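Local coordinates for protein FdhC (PDB 5KTC) that transfers a 3-hydroxybutanoyl group from coenzyme A to the amino group of a dTDP-linked dideoxyamino sugar, as a sugar N-acyltransferase of the GNAT superfamily, at residues Arg14-Asn19 and Glu63-Ile68; His129-Lys134 and Asp155-Tyr160. All coordinates share one frame; numbering follows the deposited sequence.

How the contacts relate
Both contacts belong to the single mixed sheet of the GNAT fold, but to different halves of it. Contact 1 joins strand 11-15, at one border of the sheet, to strand 63-70, whereas contact 2 joins strand 127-133 to strand 157-163; strands 75-86 and 91-99 lie between the two pairs. In sequence, both segments of contact 1 precede those of contact 2. Their centres are about 24 Å apart, on opposite sides of the centre of the chain, and their nearest atoms stay about 12 Å from each other. What unites them is the nucleotide-sugar product: Tyr65 of contact 1 bonds to its thymine, and the Glu131 carbonyl of contact 2 to the newly made amide, beside coenzyme A.

Contact 1. Residues Arg14-Asn19 and Glu63-Ile68; sequences RLVEEN and EYYFII. With FUH ([[(2~{R},3~{S},5~{R})-5-[5-methyl-2,4-bis(oxidanylidene)pyrimidin-1-yl]-3-oxidanyl-oxolan-2-yl]methoxy-oxidanyl-phosphoryl] [(2~{R},3~{R},4~{S},5~{R},6~{R})-6-methyl-3,5-bis(oxidanyl)-4-[[(3~{R})-3-oxidanylbutanoyl]amino]oxan-2-yl] hydrogen phosphate), chain C.
Arg14 and Ile67 form an antiparallel hydrogen-bonded pair at the border of the GNAT sheet, where strand 11-15 runs out along strand 63-70. Arg14 N reaches Ile67 O at 3.1 Å, and Ile67 N returns a bond to Arg14 O. Beyond the strand end, Val16 N still gives a nearly straight bond (171°) to Tyr65 O at 2.8 Å. The Arg14 side chain sets out between its own N and carbonyl carbon (chi1 69°) and bends at chi2, which lays it alongside Ile67, NH1 3.7 Å from Ile67 CG1 and Ile67 CB over the rim of one guanidinium face. NH1 bonds in the guanidinium plane to Leu15 O, approaching from above the carbonyl plane, and forms a salt bridge with Asp20. Leu15 and Phe66 run side by side, and the leucine CD2 sits over one face of the phenylalanine ring, 3.8 Å from its centroid. Phe4 meets this ring edge-to-face. Val16 puts CG2 over a face of the Tyr65 ring, offset toward the rim, and against Ile67 CD1 at 3.7 Å. The Tyr65 ring enters the nucleotide pocket because its chi1 of -170° sets CG opposite the backbone N, and Tyr65 OH donates a 2.6 Å hydrogen bond to O15 of the thymine.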
# COMPACT_ATOMS: atom_id res chain seq x y z
N ARG A 14 6.27 -1.59 -8.36
CA ARG A 14 6.81 -2.85 -8.90
C ARG A 14 7.24 -3.77 -7.81
O ARG A 14 7.58 -3.29 -6.69
CB ARG A 14 7.93 -2.58 -9.90
CG ARG A 14 9.20 -2.02 -9.27
CD ARG A 14 10.45 -2.81 -9.70
NE ARG A 14 11.64 -2.22 -9.12
CZ ARG A 14 12.17 -2.49 -7.94
NH1 ARG A 14 11.65 -3.45 -7.17
NH2 ARG A 14 13.25 -1.81 -7.53
N LEU A 15 7.22 -5.08 -8.08
CA LEU A 15 7.55 -6.04 -7.00
C LEU A 15 8.94 -5.90 -6.42
O LEU A 15 9.92 -5.65 -7.16
CB LEU A 15 7.35 -7.46 -7.52
CG LEU A 15 5.89 -7.83 -7.85
CD1 LEU A 15 5.73 -9.17 -8.55
CD2 LEU A 15 5.06 -7.81 -6.58
N VAL A 16 9.03 -6.06 -5.10
CA VAL A 16 10.31 -6.04 -4.37
C VAL A 16 11.27 -7.12 -4.87
O VAL A 16 10.85 -8.24 -5.17
CB VAL A 16 10.05 -6.16 -2.85
CG1 VAL A 16 11.31 -6.46 -2.04
CG2 VAL A 16 9.43 -4.86 -2.40
N GLU A 17 12.55 -6.75 -4.97
CA GLU A 17 13.63 -7.76 -5.26
C GLU A 17 14.66 -7.70 -4.11
O GLU A 17 14.69 -6.71 -3.34
CB GLU A 17 14.33 -7.44 -6.59
CG GLU A 17 13.48 -7.34 -7.87
CD GLU A 17 12.80 -8.63 -8.26
OE1 GLU A 17 11.83 -8.57 -9.03
OE2 GLU A 17 13.23 -9.72 -7.82
N GLU A 18 15.52 -8.73 -3.99
CA GLU A 18 16.60 -8.74 -2.97
C GLU A 18 17.46 -7.49 -2.97
O GLU A 18 17.88 -6.98 -1.90
CB GLU A 18 17.50 -9.99 -3.09
CG GLU A 18 16.95 -11.20 -2.37
CD GLU A 18 17.91 -12.38 -2.42
OE1 GLU A 18 19.10 -12.20 -2.05
OE2 GLU A 18 17.47 -13.48 -2.83
N ASN A 19 17.69 -6.97 -4.16
CA ASN A 19 18.44 -5.77 -4.34
C ASN A 19 17.81 -4.50 -3.76
O ASN A 19 18.51 -3.51 -3.64
CB ASN A 19 18.77 -5.55 -5.84
CG ASN A 19 20.13 -4.87 -6.07
OD1 ASN A 19 20.66 -4.16 -5.19
ND2 ASN A 19 20.72 -5.09 -7.26
N GLU A 63 1.62 -13.47 -0.98
CA GLU A 63 2.12 -12.15 -0.52
C GLU A 63 2.71 -11.41 -1.69
O GLU A 63 3.44 -12.02 -2.47
CB GLU A 63 3.20 -12.30 0.55
CG GLU A 63 3.53 -11.04 1.33
CD GLU A 63 4.25 -11.30 2.65
OE1 GLU A 63 5.16 -10.54 3.03
OE2 GLU A 63 3.84 -12.23 3.36
N TYR A 64 2.41 -10.11 -1.80
CA TYR A 64 2.93 -9.24 -2.81
C TYR A 64 3.39 -7.96 -2.20
O TYR A 64 2.59 -7.26 -1.55
CB TYR A 64 1.86 -8.96 -3.87
CG TYR A 64 1.39 -10.22 -4.52
CD1 TYR A 64 2.19 -10.89 -5.46
CD2 TYR A 64 0.19 -10.81 -4.17
CE1 TYR A 64 1.77 -12.10 -6.02
CE2 TYR A 64 -0.23 -12.02 -4.76
CZ TYR A 64 0.58 -12.66 -5.68
OH TYR A 64 0.20 -13.86 -6.27
N TYR A 65 4.65 -7.64 -2.38
CA TYR A 65 5.34 -6.53 -1.72
C TYR A 65 5.95 -5.67 -2.79
O TYR A 65 6.59 -6.22 -3.69
CB TYR A 65 6.45 -7.11 -0.87
CG TYR A 65 7.19 -6.26 0.09
CD1 TYR A 65 6.76 -5.00 0.46
CD2 TYR A 65 8.34 -6.75 0.68
CE1 TYR A 65 7.47 -4.26 1.41
CE2 TYR A 65 9.05 -6.03 1.63
CZ TYR A 65 8.61 -4.78 2.00
OH TYR A 65 9.33 -4.00 2.96
N PHE A 66 5.70 -4.37 -2.74
CA PHE A 66 6.06 -3.42 -3.79
C PHE A 66 6.91 -2.25 -3.31
O PHE A 66 6.74 -1.77 -2.19
CB PHE A 66 4.80 -2.81 -4.45
CG PHE A 66 3.87 -3.84 -5.04
CD1 PHE A 66 2.94 -4.46 -4.27
CD2 PHE A 66 3.89 -4.12 -6.38
CE1 PHE A 66 2.08 -5.41 -4.75
CE2 PHE A 66 3.06 -5.07 -6.93
CZ PHE A 66 2.12 -5.72 -6.12
N ILE A 67 7.83 -1.84 -4.16
CA ILE A 67 8.45 -0.53 -4.05
C ILE A 67 7.53 0.46 -4.80
O ILE A 67 7.03 0.11 -5.87
CB ILE A 67 9.85 -0.47 -4.69
CG1 ILE A 67 10.74 -1.56 -4.14
CG2 ILE A 67 10.44 0.91 -4.52
CD1 ILE A 67 10.99 -1.50 -2.63
N ILE A 68 7.33 1.61 -4.18
CA ILE A 68 6.60 2.71 -4.74
C ILE A 68 7.63 3.65 -5.36
O ILE A 68 8.60 4.03 -4.66
CB ILE A 68 5.77 3.47 -3.70
CG1 ILE A 68 4.81 2.54 -2.92
CG2 ILE A 68 5.00 4.59 -4.42
CD1 ILE A 68 4.12 3.23 -1.74
O1 FUH C . 0.74 -0.11 7.20
C1 FUH C . -0.23 -0.48 7.85
C2 FUH C . -1.64 -0.32 7.39
C3 FUH C . -1.79 0.79 6.39
O2 FUH C . -2.09 2.05 7.04
C4 FUH C . -2.95 0.52 5.46
N1 FUH C . -0.08 -1.12 9.08
C5 FUH C . 1.23 -1.64 9.49
C6 FUH C . 1.54 -1.29 10.96
O3 FUH C . 0.52 -1.78 11.72
C7 FUH C . 2.78 -1.96 11.50
C8 FUH C . 2.95 -1.85 13.03
O4 FUH C . 2.77 -3.36 11.18
C9 FUH C . 1.25 -3.15 9.32
O5 FUH C . 1.17 -3.53 7.94
C10 FUH C . 2.53 -3.69 9.80
O6 FUH C . 3.56 -3.14 8.99
P1 FUH C . 5.03 -3.70 9.01
O7 FUH C . 5.83 -3.16 10.14
O8 FUH C . 5.59 -3.24 7.66
O9 FUH C . 5.04 -5.28 8.84
P2 FUH C . 4.88 -6.47 9.90
O10 FUH C . 3.84 -7.39 9.36
O11 FUH C . 4.52 -5.83 11.23
O12 FUH C . 6.33 -7.06 9.81
C11 FUH C . 6.57 -8.43 10.18
C12 FUH C . 7.99 -8.54 10.67
C13 FUH C . 8.39 -7.44 11.67
O13 FUH C . 9.30 -7.92 12.67
C14 FUH C . 9.17 -6.43 10.84
C15 FUH C . 9.80 -7.33 9.81
O14 FUH C . 8.89 -8.44 9.57
N2 FUH C . 9.98 -6.76 8.45
C16 FUH C . 8.91 -6.42 7.69
C17 FUH C . 9.10 -5.94 6.39
C18 FUH C . 7.94 -5.57 5.49
C19 FUH C . 10.45 -5.81 5.94
O15 FUH C . 10.67 -5.42 4.72
N3 FUH C . 11.48 -6.15 6.71
C20 FUH C . 11.24 -6.65 7.92
O16 FUH C . 12.27 -6.97 8.70

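Contact 2. Residues His129-Lys134 and Asp155-Tyr160; sequences HFEVMK and DENIYY. With FUH ([[(2~{R},3~{S},5~{R})-5-[5-methyl-2,4-bis(oxidanylidene)pyrimidin-1-yl]-3-oxidanyl-oxolan-2-yl]methoxy-oxidanyl-phosphoryl] [(2~{R},3~{R},4~{S},5~{R},6~{R})-6-methyl-3,5-bis(oxidanyl)-4-[[(3~{R})-3-oxidanylbutanoyl]amino]oxan-2-yl] hydrogen phosphate), chain C.
Phe130 and Tyr160 bond to each other twice through their backbones in the antiparallel pairing of strands 127-133 and 157-163, the Tyr160 N to Phe130 O bond being the shorter at 2.7 Å. Val132 and Ile158 repeat the reciprocal pattern, and Lys134 N extends it past the strand ends by bonding to Glu156 O at 2.7 Å. On the face carrying Phe130, Val132, Ile158 and Tyr160, Tyr160 CB sits over one face of the Phe130 ring, toward its rim. The ring planes differ by only 17°, but their offset leaves little face-to-face overlap. Tyr160 OH is satisfied by His140 of helix 137-146. Within residues 155-160, Asn157 ND2 donates in its amide plane to Tyr159 OH at 3.0 Å, and that hydroxyl also bonds to Asp154. Glu131, bent at chi2 (-97°), brings OE2 to the edge of the Tyr159 ring, 3.5 Å from CE1. Lys134 NZ bonds to Glu153, by a salt bridge, and to Asp154 O. Glu131 is in a non-hydrogen-bonded pair with Tyr159, so its carbonyl faces the other side of its strand, where Glu131 O accepts a 3.2 Å hydrogen bond from N1 of the product amide. Glu131 and Val132 also touch coenzyme A, which GNAT enzymes bind where parallel strands, here 91-99 and 127-133, splay apart. Since N1 has received the acyl group, this backbone acceptor probably helped to position the sugar amine next to the acyl-coenzyme A thioester before transfer.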
# COMPACT_ATOMS: atom_id res chain seq x y z
N HIS A 129 -8.47 -6.09 5.00
CA HIS A 129 -8.34 -5.80 6.44
C HIS A 129 -7.02 -5.09 6.66
O HIS A 129 -6.04 -5.40 6.04
CB HIS A 129 -8.32 -7.11 7.24
CG HIS A 129 -9.56 -7.94 7.10
ND1 HIS A 129 -9.65 -9.19 7.68
CD2 HIS A 129 -10.73 -7.76 6.42
CE1 HIS A 129 -10.84 -9.71 7.41
NE2 HIS A 129 -11.51 -8.87 6.65
N PHE A 130 -6.99 -4.13 7.60
CA PHE A 130 -5.72 -3.56 8.06
C PHE A 130 -5.90 -2.87 9.41
O PHE A 130 -7.02 -2.68 9.89
CB PHE A 130 -5.15 -2.55 7.03
CG PHE A 130 -6.10 -1.46 6.68
CD1 PHE A 130 -7.02 -1.64 5.66
CD2 PHE A 130 -6.14 -0.25 7.43
CE1 PHE A 130 -7.92 -0.62 5.34
CE2 PHE A 130 -7.05 0.76 7.11
CZ PHE A 130 -7.93 0.57 6.06
N GLU A 131 -4.78 -2.48 10.02
CA GLU A 131 -4.80 -1.77 11.29
C GLU A 131 -3.87 -0.57 11.28
O GLU A 131 -2.94 -0.51 10.47
CB GLU A 131 -4.41 -2.71 12.42
CG GLU A 131 -3.05 -3.33 12.38
CD GLU A 131 -2.95 -4.71 11.80
OE1 GLU A 131 -1.89 -5.06 11.27
OE2 GLU A 131 -3.91 -5.48 11.89
N VAL A 132 -4.12 0.38 12.18
CA VAL A 132 -3.38 1.62 12.28
C VAL A 132 -3.20 1.91 13.76
O VAL A 132 -4.16 1.80 14.54
CB VAL A 132 -4.18 2.76 11.68
CG1 VAL A 132 -3.46 4.08 11.76
CG2 VAL A 132 -4.58 2.44 10.23
N MET A 133 -1.98 2.22 14.19
CA MET A 133 -1.77 2.49 15.62
C MET A 133 -2.52 3.68 16.11
O MET A 133 -2.60 4.67 15.45
CB MET A 133 -0.28 2.66 15.95
CG MET A 133 0.46 1.31 16.04
SD MET A 133 2.11 1.48 16.77
CE MET A 133 1.74 1.62 18.54
N LYS A 134 -3.06 3.58 17.32
CA LYS A 134 -3.64 4.72 17.97
C LYS A 134 -2.51 5.75 18.11
O LYS A 134 -1.41 5.36 18.33
CB LYS A 134 -4.21 4.25 19.30
CG LYS A 134 -5.42 3.34 19.18
CD LYS A 134 -5.91 2.93 20.58
CE LYS A 134 -7.42 2.79 20.70
NZ LYS A 134 -7.73 1.64 21.64
N ASP A 155 -5.39 -2.31 22.77
CA ASP A 155 -4.58 -1.24 23.46
C ASP A 155 -3.72 -0.39 22.46
O ASP A 155 -3.45 0.79 22.68
CB ASP A 155 -3.66 -1.96 24.46
CG ASP A 155 -4.42 -2.51 25.65
OD1 ASP A 155 -5.54 -2.03 25.90
OD2 ASP A 155 -3.89 -3.37 26.35
N GLU A 156 -3.37 -0.99 21.33
CA GLU A 156 -2.43 -0.41 20.36
C GLU A 156 -3.05 0.18 19.11
O GLU A 156 -2.57 1.21 18.62
CB GLU A 156 -1.55 -1.50 19.82
CG GLU A 156 -0.60 -2.11 20.74
CD GLU A 156 0.12 -3.28 20.12
OE1 GLU A 156 0.58 -4.08 20.97
OE2 GLU A 156 0.29 -3.42 18.85
N ASN A 157 -4.06 -0.52 18.59
CA ASN A 157 -4.58 -0.33 17.21
C ASN A 157 -6.05 -0.06 17.10
O ASN A 157 -6.85 -0.38 18.00
CB ASN A 157 -4.38 -1.64 16.42
CG ASN A 157 -2.93 -2.02 16.25
OD1 ASN A 157 -2.09 -1.15 16.13
ND2 ASN A 157 -2.63 -3.33 16.23
N ILE A 158 -6.41 0.55 15.99
CA ILE A 158 -7.73 0.49 15.44
C ILE A 158 -7.67 -0.42 14.22
O ILE A 158 -6.72 -0.38 13.43
CB ILE A 158 -8.29 1.85 15.18
CG1 ILE A 158 -8.41 2.59 16.52
CG2 ILE A 158 -9.69 1.73 14.51
CD1 ILE A 158 -8.61 4.07 16.33
N TYR A 159 -8.68 -1.32 14.13
CA TYR A 159 -8.77 -2.35 13.09
C TYR A 159 -9.84 -1.92 12.10
O TYR A 159 -10.95 -1.47 12.51
CB TYR A 159 -9.14 -3.69 13.70
CG TYR A 159 -8.06 -4.17 14.55
CD1 TYR A 159 -6.99 -4.81 13.99
CD2 TYR A 159 -8.04 -3.86 15.92
CE1 TYR A 159 -5.92 -5.16 14.73
CE2 TYR A 159 -6.97 -4.24 16.69
CZ TYR A 159 -5.93 -4.89 16.13
OH TYR A 159 -4.79 -5.28 16.81
N TYR A 160 -9.52 -2.03 10.81
CA TYR A 160 -10.42 -1.57 9.77
C TYR A 160 -10.67 -2.67 8.78
O TYR A 160 -9.84 -3.55 8.59
CB TYR A 160 -9.78 -0.39 9.00
CG TYR A 160 -9.61 0.86 9.82
CD1 TYR A 160 -8.44 1.10 10.53
CD2 TYR A 160 -10.60 1.82 9.84
CE1 TYR A 160 -8.32 2.25 11.31
CE2 TYR A 160 -10.46 2.98 10.56
CZ TYR A 160 -9.31 3.18 11.30
OH TYR A 160 -9.23 4.34 12.01
O1 FUH C . 0.74 -0.11 7.20
C1 FUH C . -0.23 -0.48 7.85
C2 FUH C . -1.64 -0.32 7.39
C3 FUH C . -1.79 0.79 6.39
O2 FUH C . -2.09 2.05 7.04
C4 FUH C . -2.95 0.52 5.46
N1 FUH C . -0.08 -1.12 9.08
C5 FUH C . 1.23 -1.64 9.49
C6 FUH C . 1.54 -1.29 10.96
O3 FUH C . 0.52 -1.78 11.72
C7 FUH C . 2.78 -1.96 11.50
C8 FUH C . 2.95 -1.85 13.03
O4 FUH C . 2.77 -3.36 11.18
C9 FUH C . 1.25 -3.15 9.32
O5 FUH C . 1.17 -3.53 7.94
C10 FUH C . 2.53 -3.69 9.80
O6 FUH C . 3.56 -3.14 8.99
P1 FUH C . 5.03 -3.70 9.01
O7 FUH C . 5.83 -3.16 10.14
O8 FUH C . 5.59 -3.24 7.66
O9 FUH C . 5.04 -5.28 8.84
P2 FUH C . 4.88 -6.47 9.90
O10 FUH C . 3.84 -7.39 9.36
O11 FUH C . 4.52 -5.83 11.23
O12 FUH C . 6.33 -7.06 9.81
C11 FUH C . 6.57 -8.43 10.18
C12 FUH C . 7.99 -8.54 10.67
C13 FUH C . 8.39 -7.44 11.67
O13 FUH C . 9.30 -7.92 12.67
C14 FUH C . 9.17 -6.43 10.84
C15 FUH C . 9.80 -7.33 9.81
O14 FUH C . 8.89 -8.44 9.57
N2 FUH C . 9.98 -6.76 8.45
C16 FUH C . 8.91 -6.42 7.69
C17 FUH C . 9.10 -5.94 6.39
C18 FUH C . 7.94 -5.57 5.49
C19 FUH C . 10.45 -5.81 5.94
O15 FUH C . 10.67 -5.42 4.72
N3 FUH C . 11.48 -6.15 6.71
C20 FUH C . 11.24 -6.65 7.92
O16 FUH C . 12.27 -6.97 8.70